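Local coordinates for putative metal binding protein (Coccidioides immitis, PDB 3CVG) that probably binds metal ions or a small solute in the manner of periplasmic binding proteins, and carries calcium in the crystal, at residues P113-P116 / A117-G121. Sequence-based numbering, arbitrary orientation.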
ATOM      1  N   PRO A 113      13.393  -3.154  19.754  1.00 24.44           N
ATOM      2  CA  PRO A 113      14.623  -2.449  20.124  1.00 25.68           C
ATOM      3  C   PRO A 113      15.771  -3.414  20.438  1.00 26.95           C
ATOM      4  O   PRO A 113      16.930  -3.091  20.219  1.00 26.92           O
ATOM      5  CB  PRO A 113      14.199  -1.641  21.349  1.00 24.91           C
ATOM      6  CG  PRO A 113      12.773  -1.324  21.052  1.00 26.99           C
ATOM      7  CD  PRO A 113      12.241  -2.633  20.511  1.00 24.31           C
ATOM      8  N   SER A 114      15.445  -4.599  20.944  1.00 29.06           N
ATOM      9  CA  SER A 114      16.473  -5.587  21.280  1.00 29.62           C
ATOM     10  C   SER A 114      17.227  -6.084  20.051  1.00 29.40           C
ATOM     11  O   SER A 114      18.339  -6.597  20.166  1.00 30.03           O
ATOM     12  CB  SER A 114      15.854  -6.774  22.025  1.00 30.22           C
ATOM     13  OG  SER A 114      14.751  -7.308  21.311  1.00 29.86           O
ATOM     14  N   ASN A 115      16.608  -5.948  18.880  1.00 28.37           N
ATOM     15  CA  ASN A 115      17.231  -6.344  17.625  1.00 25.08           C
ATOM     16  C   ASN A 115      17.965  -7.688  17.704  1.00 24.13           C
ATOM     17  O   ASN A 115      19.174  -7.763  17.479  1.00 23.62           O
ATOM     18  CB  ASN A 115      18.193  -5.224  17.186  1.00 25.48           C
ATOM     19  CG  ASN A 115      18.676  -5.381  15.757  1.00 27.06           C
ATOM     20  OD1 ASN A 115      18.070  -6.092  14.953  1.00 27.52           O
ATOM     21  ND2 ASN A 115      19.767  -4.691  15.427  1.00 26.58           N
ATOM     22  N   PRO A 116      17.241  -8.774  18.023  1.00 22.70           N
ATOM     23  CA  PRO A 116      17.887 -10.086  18.110  1.00 23.02           C
ATOM     24  C   PRO A 116      18.542 -10.559  16.810  1.00 24.10           C
ATOM     25  O   PRO A 116      19.512 -11.328  16.845  1.00 25.47           O
ATOM     26  CB  PRO A 116      16.754 -11.000  18.589  1.00 22.71           C
ATOM     27  CG  PRO A 116      15.505 -10.300  18.095  1.00 22.80           C
ATOM     28  CD  PRO A 116      15.822  -8.859  18.409  1.00 21.79           C
ATOM     29  N   ALA A 117      18.030 -10.094  15.671  1.00 23.14           N
ATOM     30  CA  ALA A 117      18.589 -10.468  14.378  1.00 24.29           C
ATOM     31  C   ALA A 117      19.854  -9.653  14.097  1.00 24.03           C
ATOM     32  O   ALA A 117      20.555  -9.892  13.111  1.00 20.73           O
ATOM     33  CB  ALA A 117      17.570 -10.237  13.277  1.00 23.70           C
ATOM     34  N   LYS A 118      20.124  -8.683  14.965  1.00 24.48           N
ATOM     35  CA  LYS A 118      21.304  -7.830  14.831  1.00 27.79           C
ATOM     36  C   LYS A 118      21.405  -7.151  13.464  1.00 27.60           C
ATOM     37  O   LYS A 118      22.467  -7.119  12.840  1.00 27.49           O
ATOM     38  CB  LYS A 118      22.558  -8.657  15.135  1.00 28.30           C
ATOM     39  CG  LYS A 118      22.510  -9.241  16.536  1.00 31.07           C
ATOM     40  CD  LYS A 118      23.627 -10.231  16.829  1.00 33.81           C
ATOM     41  CE  LYS A 118      23.467 -10.788  18.245  1.00 37.10           C
ATOM     42  NZ  LYS A 118      22.079 -11.306  18.513  1.00 37.11           N
ATOM     43  N   LEU A 119      20.283  -6.595  13.017  1.00 27.57           N
ATOM     44  CA  LEU A 119      20.204  -5.900  11.740  1.00 28.40           C
ATOM     45  C   LEU A 119      20.934  -4.562  11.783  1.00 31.33           C
ATOM     46  O   LEU A 119      20.822  -3.818  12.757  1.00 31.11           O
ATOM     47  CB  LEU A 119      18.741  -5.654  11.363  1.00 25.99           C
ATOM     48  CG  LEU A 119      17.839  -6.879  11.202  1.00 23.42           C
ATOM     49  CD1 LEU A 119      16.514  -6.447  10.591  1.00 21.10           C
ATOM     50  CD2 LEU A 119      18.527  -7.907  10.307  1.00 19.85           C
ATOM     51  N   SER A 120      21.672  -4.264  10.717  1.00 33.85           N
ATOM     52  CA  SER A 120      22.420  -3.014  10.608  1.00 36.38           C
ATOM     53  C   SER A 120      21.729  -2.089   9.607  1.00 37.72           C
ATOM     54  O   SER A 120      21.559  -2.432   8.439  1.00 35.69           O
ATOM     55  CB  SER A 120      23.855  -3.295  10.152  1.00 38.58           C
ATOM     56  OG  SER A 120      24.607  -2.097  10.053  1.00 41.47           O
ATOM     57  N   GLY A 121      21.340  -0.911  10.081  1.00 39.02           N
ATOM     58  CA  GLY A 121      20.642   0.057   9.250  1.00 40.26           C
ATOM     59  C   GLY A 121      21.085   0.277   7.812  1.00 41.89           C
ATOM     60  O   GLY A 121      20.248   0.526   6.942  1.00 41.80           O
TER
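N115 opens a type I beta turn that closes at K118, in the loop leading from strand 100-111 to helix 125-138 within the periplasmic-binding-protein-like fold. Its backbone accepts the bond that defines the turn, K118 N to N115 O at 2.8 Å, and its side chain reaches one residue further along the chain. With CG anti to the backbone N (chi1 -168°), the carboxamide extends across the mouth of the turn to the backbone of L119 and grips it twice. OD1 of N115 receives the N-H of L119 at 3.0 Å; the bond is fairly straight at hydrogen (158°), but the donor meets the carbonyl from its flank, tilted from its plane. ND2 of N115 gives a hydrogen to L119 O at 3.0 Å, arriving in the plane of that carbonyl on a lone pair. Both ends of the amide therefore meet the backbone of one residue, which fixes its flip; OD1 also hydrogen-bonds to the hydroxyl of Y200, which bonds to A117 N as well and so ties the turn to strand 200-204, while Y222 of strand 220-224 packs against the side chains of N115 and L119. P116 follows at the first corner, its ring buried against T141, V145 and Y200 and restricting phi to the range needed at the second position of a type I turn. Its carbonyl is met by the lysine that ends the turn: the K118 chain runs extended until a bend at chi4 (51°) brings NZ to 3.1 Å from P116 O.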